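Local coordinates for solute Binding Protein, BlMnBP1 in complex with mannotriose (Bifidobacterium, PDB 6FUV) that binds manno-oligosaccharides such as mannotriose and probably delivers them to an ABC transporter for uptake into the cell, at residues 185-190 with 287-292; 189-194 with 385-390. One frame throughout, in Å; residues are numbered along the deposited sequence.

Contact 1: 185-190 with 287-292; sequences GAWDQY and MPFPIT. With BMA (beta-D-mannopyranose), chain B.
One face of the Phe289 ring lies against Tyr190, the opposite face is covered by CD of the next residue, Pro290, and at its edge, near the ring plane, stands CZ3 of Trp187. Tyr190 CD2 lies 3.5 Å from Phe289 CD1 and about as near to Phe289 CB and CG, so the tyrosine meets the root of the phenylalanine as well as its ring. The two ring planes are inclined by 41° with centroids 4.7 Å apart, an oblique aromatic pair. With CG anti to the backbone N (chi1 -178°), Phe289 extends its ring into the angle between Tyr190 and Trp187, and its CE1 comes to 4.0 Å from Trp187 CZ3. This aromatic cluster joins the 3-10 turn 186-190 to the segment that follows on from strand 284-288, an outermost strand of the four-stranded sheet, in the lobed fold of a bacterial solute-binding protein. Helix 223-236 packs on the cluster, with Leu231 on Trp187, Val227 on Tyr190 and Thr230 on Phe289. No hydrogen bond links the two segments; the Tyr190 hydroxyl is instead bonded to Gly135 O. From the same 3-10 turn, Gln189 reaches the bound mannose, its NE2 donating to BMA O2 at 3.2 Å with an N-H...O angle of 155°.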
loop_
_atom_site.group_PDB
_atom_site.type_symbol
_atom_site.label_atom_id
_atom_site.label_comp_id
_atom_site.label_asym_id
_atom_site.label_seq_id
_atom_site.Cartn_x
_atom_site.Cartn_y
_atom_site.Cartn_z
ATOM N N GLY A 185 6.281 -3.166 -7.614
ATOM C CA GLY A 185 5.222 -4.051 -7.213
ATOM C C GLY A 185 3.938 -3.345 -6.895
ATOM O O GLY A 185 2.888 -3.966 -6.924
ATOM N N ALA A 186 4.005 -2.060 -6.566
ATOM C CA ALA A 186 2.817 -1.298 -6.244
ATOM C C ALA A 186 1.851 -1.179 -7.413
ATOM O O ALA A 186 0.694 -0.802 -7.198
ATOM C CB ALA A 186 3.247 0.077 -5.737
ATOM N N TRP A 187 2.285 -1.487 -8.641
ATOM C CA TRP A 187 1.343 -1.474 -9.758
ATOM C C TRP A 187 0.265 -2.527 -9.575
ATOM O O TRP A 187 -0.842 -2.356 -10.097
ATOM C CB TRP A 187 2.079 -1.663 -11.101
ATOM C CG TRP A 187 2.778 -0.405 -11.604
ATOM C CD1 TRP A 187 3.998 0.047 -11.250
ATOM C CD2 TRP A 187 2.274 0.551 -12.533
ATOM N NE1 TRP A 187 4.277 1.226 -11.875
ATOM C CE2 TRP A 187 3.244 1.543 -12.706
ATOM C CE3 TRP A 187 1.114 0.658 -13.241
ATOM C CZ2 TRP A 187 3.073 2.665 -13.538
ATOM C CZ3 TRP A 187 0.946 1.770 -14.087
ATOM C CH2 TRP A 187 1.930 2.751 -14.224
ATOM N N ASP A 188 0.541 -3.566 -8.780
ATOM C CA ASP A 188 -0.461 -4.582 -8.525
ATOM C C ASP A 188 -1.672 -3.999 -7.810
ATOM O O ASP A 188 -2.758 -4.596 -7.844
ATOM C CB ASP A 188 0.171 -5.711 -7.693
ATOM C CG ASP A 188 1.095 -6.633 -8.505
ATOM O OD1 ASP A 188 1.063 -6.525 -9.735
ATOM O OD2 ASP A 188 1.879 -7.424 -7.881
ATOM N N GLN A 189 -1.507 -2.836 -7.183
ATOM C CA GLN A 189 -2.522 -2.296 -6.291
ATOM C C GLN A 189 -3.714 -1.747 -7.049
ATOM O O GLN A 189 -4.757 -1.516 -6.451
ATOM C CB GLN A 189 -1.881 -1.201 -5.403
ATOM C CG GLN A 189 -0.779 -1.674 -4.565
ATOM C CD GLN A 189 -0.177 -0.648 -3.678
ATOM O OE1 GLN A 189 -0.612 0.486 -3.606
ATOM N NE2 GLN A 189 0.815 -1.066 -2.938
ATOM N N TYR A 190 -3.591 -1.576 -8.341
ATOM C CA TYR A 190 -4.574 -0.904 -9.154
ATOM C C TYR A 190 -5.471 -1.876 -9.915
ATOM O O TYR A 190 -6.498 -1.454 -10.483
ATOM C CB TYR A 190 -3.858 0.023 -10.140
ATOM C CG TYR A 190 -3.032 1.083 -9.510
ATOM C CD1 TYR A 190 -1.738 0.831 -9.176
ATOM C CD2 TYR A 190 -3.539 2.339 -9.228
ATOM C CE1 TYR A 190 -0.937 1.794 -8.586
ATOM C CE2 TYR A 190 -2.775 3.306 -8.623
ATOM C CZ TYR A 190 -1.451 3.040 -8.321
ATOM O OH TYR A 190 -0.680 3.981 -7.729
ATOM N N MET A 287 -4.217 12.351 -7.782
ATOM C CA MET A 287 -5.328 12.048 -8.658
ATOM C C MET A 287 -5.670 10.563 -8.697
ATOM O O MET A 287 -4.817 9.693 -8.472
ATOM C CB MET A 287 -5.061 12.518 -10.095
ATOM C CG MET A 287 -3.808 12.126 -10.684
ATOM S SD MET A 287 -3.702 12.529 -12.457
ATOM C CE MET A 287 -4.566 11.142 -13.040
ATOM N N PRO A 288 -6.923 10.265 -9.029
ATOM C CA PRO A 288 -7.307 8.867 -9.250
ATOM C C PRO A 288 -6.505 8.286 -10.398
ATOM O O PRO A 288 -6.105 8.989 -11.318
ATOM C CB PRO A 288 -8.790 8.957 -9.589
ATOM C CG PRO A 288 -9.211 10.191 -8.840
ATOM C CD PRO A 288 -8.094 11.148 -9.035
ATOM N N PHE A 289 -6.194 7.010 -10.285
ATOM C CA PHE A 289 -5.544 6.347 -11.379
ATOM C C PHE A 289 -6.471 6.474 -12.585
ATOM O O PHE A 289 -7.692 6.291 -12.457
ATOM C CB PHE A 289 -5.220 4.885 -11.018
ATOM C CG PHE A 289 -4.482 4.154 -12.116
ATOM C CD1 PHE A 289 -3.121 4.180 -12.189
ATOM C CD2 PHE A 289 -5.135 3.458 -13.051
ATOM C CE1 PHE A 289 -2.462 3.558 -13.156
ATOM C CE2 PHE A 289 -4.439 2.852 -14.073
ATOM C CZ PHE A 289 -3.127 2.903 -14.092
ATOM N N PRO A 290 -5.940 6.791 -13.762
ATOM C CA PRO A 290 -6.819 7.124 -14.894
ATOM C C PRO A 290 -7.455 5.918 -15.580
ATOM O O PRO A 290 -7.175 5.531 -16.772
ATOM C CB PRO A 290 -5.865 7.876 -15.809
ATOM C CG PRO A 290 -4.570 7.206 -15.598
ATOM C CD PRO A 290 -4.522 6.764 -14.166
ATOM N N ILE A 291 -8.385 5.286 -14.863
ATOM C CA ILE A 291 -9.275 4.308 -15.475
ATOM C C ILE A 291 -10.691 4.732 -15.143
ATOM O O ILE A 291 -10.971 5.127 -14.008
ATOM C CB ILE A 291 -9.009 2.870 -14.992
ATOM C CG1 ILE A 291 -7.762 2.288 -15.652
ATOM C CG2 ILE A 291 -10.169 2.001 -15.267
ATOM C CD1 ILE A 291 -7.574 0.731 -15.411
ATOM N N THR A 292 -11.599 4.585 -16.108
ATOM C CA THR A 292 -13.026 4.837 -15.934
ATOM C C THR A 292 -13.809 3.607 -16.347
ATOM O O THR A 292 -13.536 3.005 -17.382
ATOM C CB THR A 292 -13.478 6.084 -16.726
ATOM O OG1 THR A 292 -12.815 7.244 -16.193
ATOM C CG2 THR A 292 -14.949 6.306 -16.632
HETATM C C1 BMA B . 2.763 0.401 1.246
HETATM C C2 BMA B . 1.346 0.824 0.905
HETATM C C3 BMA B . 0.322 -0.248 1.320
HETATM C C4 BMA B . 0.821 -1.632 0.793
HETATM C C5 BMA B . 2.236 -1.883 1.255
HETATM C C6 BMA B . 2.772 -3.236 0.811
HETATM O O2 BMA B . 1.278 0.995 -0.528
HETATM O O3 BMA B . -1.034 0.008 0.883
HETATM O O4 BMA B . 0.020 -2.657 1.262
HETATM O O5 BMA B . 3.060 -0.868 0.710
HETATM O O6 BMA B . 2.930 -3.223 -0.587
#

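Contact 2: 189-194 with 385-390; sequences QYIGGN and LGINNG. With BMA (beta-D-mannopyranose), chain B.
A single water is gripped by both segments and, weakly, by the sugar. It donates to Asn388 OD1 at 2.9 Å, accepts from Gln189 NE2 at 3.1 Å, and has a longer, weak contact with BMA O6 at 3.4 Å. The carboxamide nitrogen of Gln189 thus serves two acceptors, this water and the mannose, while its OE1 is hydrogen-bonded to Ser134 OG; bonds at both ends probably fix the rotation of the amide. Through Gln189 and the shared water the contact borders the glycan pocket. Beyond CG the glutamine chain is extended (chi2 -178°), which carries the amide from the 3-10 turn out to the glycan. Asn388 crosses the base of the glutamine side chain obliquely: OD1 lies 3.7 Å from Gln189 CG and 3.5 Å from Gln189 N without forming a direct hydrogen bond, and the two amide planes are 31° apart. With an alanine here in place of Gln189, the water would probably lose its NE2 donor, the mannose O2 this bond, and Ser134 OG its amide partner. Apart from these polar groups, Ile191 CD1 touches Ile387 CG2 at 3.9 Å, the only apolar side-chain contact across the two segments. The segment 385-390 is shaped by a type II beta turn from Gly386 to Asn389, closed by Asn389 N to Gly386 O at 2.8 Å; Asn389 ND2 also donates to Ile387 O, from above the carbonyl plane. Ile191 also packs on Val227 and Tyr228 of helix 223-236 and, like Asn388, on Met202 of helix 201-205, while Ile387 lies on Phe376 of helix 375-383, with helix 393-404 following its turn.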
loop_
_atom_site.group_PDB
_atom_site.type_symbol
_atom_site.label_atom_id
_atom_site.label_comp_id
_atom_site.label_asym_id
_atom_site.label_seq_id
_atom_site.Cartn_x
_atom_site.Cartn_y
_atom_site.Cartn_z
ATOM N N GLN A 189 -1.507 -2.836 -7.183
ATOM C CA GLN A 189 -2.522 -2.296 -6.291
ATOM C C GLN A 189 -3.714 -1.747 -7.049
ATOM O O GLN A 189 -4.757 -1.516 -6.451
ATOM C CB GLN A 189 -1.881 -1.201 -5.403
ATOM C CG GLN A 189 -0.779 -1.674 -4.565
ATOM C CD GLN A 189 -0.177 -0.648 -3.678
ATOM O OE1 GLN A 189 -0.612 0.486 -3.606
ATOM N NE2 GLN A 189 0.815 -1.066 -2.938
ATOM N N TYR A 190 -3.591 -1.576 -8.341
ATOM C CA TYR A 190 -4.574 -0.904 -9.154
ATOM C C TYR A 190 -5.471 -1.876 -9.915
ATOM O O TYR A 190 -6.498 -1.454 -10.483
ATOM C CB TYR A 190 -3.858 0.023 -10.140
ATOM C CG TYR A 190 -3.032 1.083 -9.510
ATOM C CD1 TYR A 190 -1.738 0.831 -9.176
ATOM C CD2 TYR A 190 -3.539 2.339 -9.228
ATOM C CE1 TYR A 190 -0.937 1.794 -8.586
ATOM C CE2 TYR A 190 -2.775 3.306 -8.623
ATOM C CZ TYR A 190 -1.451 3.040 -8.321
ATOM O OH TYR A 190 -0.680 3.981 -7.729
ATOM N N ILE A 191 -5.188 -3.187 -9.856
ATOM C CA ILE A 191 -5.804 -4.082 -10.850
ATOM C C ILE A 191 -7.174 -4.621 -10.459
ATOM O O ILE A 191 -7.807 -5.299 -11.261
ATOM C CB ILE A 191 -4.868 -5.268 -11.179
ATOM C CG1 ILE A 191 -4.664 -6.162 -9.957
ATOM C CG2 ILE A 191 -3.563 -4.719 -11.677
ATOM C CD1 ILE A 191 -4.101 -7.520 -10.273
ATOM N N GLY A 192 -7.606 -4.425 -9.237
ATOM C CA GLY A 192 -8.886 -4.919 -8.787
ATOM C C GLY A 192 -9.984 -3.859 -8.873
ATOM O O GLY A 192 -10.460 -3.502 -9.951
ATOM N N GLY A 193 -10.367 -3.328 -7.729
ATOM C CA GLY A 193 -11.406 -2.331 -7.703
ATOM C C GLY A 193 -11.143 -1.151 -8.608
ATOM O O GLY A 193 -12.052 -0.689 -9.281
ATOM N N ASN A 194 -9.927 -0.616 -8.579
ATOM C CA ASN A 194 -9.635 0.545 -9.414
ATOM C C ASN A 194 -9.949 0.252 -10.881
ATOM O O ASN A 194 -10.545 1.085 -11.582
ATOM C CB ASN A 194 -8.173 0.941 -9.267
ATOM C CG ASN A 194 -7.850 1.559 -7.942
ATOM O OD1 ASN A 194 -7.824 0.907 -6.911
ATOM N ND2 ASN A 194 -7.502 2.826 -7.980
ATOM N N LEU A 385 3.474 -15.286 -9.539
ATOM C CA LEU A 385 3.280 -13.912 -9.940
ATOM C C LEU A 385 3.390 -12.980 -8.749
ATOM O O LEU A 385 3.800 -11.827 -8.925
ATOM C CB LEU A 385 1.929 -13.746 -10.639
ATOM C CG LEU A 385 1.808 -14.311 -12.037
ATOM C CD1 LEU A 385 0.486 -13.973 -12.698
ATOM C CD2 LEU A 385 2.903 -13.816 -12.888
ATOM N N GLY A 386 3.100 -13.461 -7.544
ATOM C CA GLY A 386 3.189 -12.590 -6.386
ATOM C C GLY A 386 2.330 -11.338 -6.417
ATOM O O GLY A 386 2.765 -10.263 -5.973
ATOM N N ILE A 387 1.095 -11.471 -6.894
ATOM C CA ILE A 387 0.198 -10.334 -7.062
ATOM C C ILE A 387 -0.034 -9.691 -5.709
ATOM O O ILE A 387 -0.538 -10.329 -4.773
ATOM C CB ILE A 387 -1.117 -10.791 -7.694
ATOM C CG1 ILE A 387 -0.913 -11.380 -9.096
ATOM C CG2 ILE A 387 -2.088 -9.662 -7.758
ATOM C CD1 ILE A 387 -0.562 -10.417 -10.148
ATOM N N ASN A 388 0.297 -8.408 -5.612
ATOM C CA ASN A 388 0.161 -7.655 -4.383
ATOM C C ASN A 388 0.939 -8.261 -3.241
ATOM O O ASN A 388 0.614 -7.993 -2.094
ATOM C CB ASN A 388 -1.304 -7.531 -3.992
ATOM C CG ASN A 388 -1.958 -6.364 -4.638
ATOM O OD1 ASN A 388 -1.415 -5.273 -4.645
ATOM N ND2 ASN A 388 -3.093 -6.598 -5.253
ATOM N N ASN A 389 1.979 -9.034 -3.539
ATOM C CA ASN A 389 2.789 -9.713 -2.536
ATOM C C ASN A 389 4.248 -9.280 -2.513
ATOM O O ASN A 389 5.054 -9.887 -1.802
ATOM C CB ASN A 389 2.749 -11.228 -2.755
ATOM C CG ASN A 389 1.823 -11.913 -1.805
ATOM O OD1 ASN A 389 2.253 -12.622 -0.881
ATOM N ND2 ASN A 389 0.514 -11.651 -1.983
ATOM N N GLY A 390 4.608 -8.264 -3.269
ATOM C CA GLY A 390 5.939 -7.726 -3.286
ATOM C C GLY A 390 6.727 -8.087 -4.521
ATOM O O GLY A 390 7.823 -7.544 -4.698
HETATM C C1 BMA B . 2.763 0.401 1.246
HETATM C C2 BMA B . 1.346 0.824 0.905
HETATM C C3 BMA B . 0.322 -0.248 1.320
HETATM C C4 BMA B . 0.821 -1.632 0.793
HETATM C C5 BMA B . 2.236 -1.883 1.255
HETATM C C6 BMA B . 2.772 -3.236 0.811
HETATM O O2 BMA B . 1.278 0.995 -0.528
HETATM O O3 BMA B . -1.034 0.008 0.883
HETATM O O4 BMA B . 0.020 -2.657 1.262
HETATM O O5 BMA B . 3.060 -0.868 0.710
HETATM O O6 BMA B . 2.930 -3.223 -0.587
HETATM O O HOH W 1 0.823 -4.114 -3.123
#

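Contacts 1 and 2 overlap at Gln189 and Tyr190, their centres 9 Å apart. Along the sequence the shared part, between helices 181-185 and 193-196, comes first, then 287-292, which continues from strand 284-288, and last 385-390, between helices 375-383 and 393-404. The 3-10 turn and the residues after it thus meet the loop leaving the sheet in contact 1 and the loop 385-390 in contact 2, with helix 223-236 packing on both. A further tie is Asp188 OD2 with Asn388 N, a probable hydrogen bond of 2.9 Å. Gln189 brings both contacts to the mannose, so distant parts of the chain converge beside the glycan pocket.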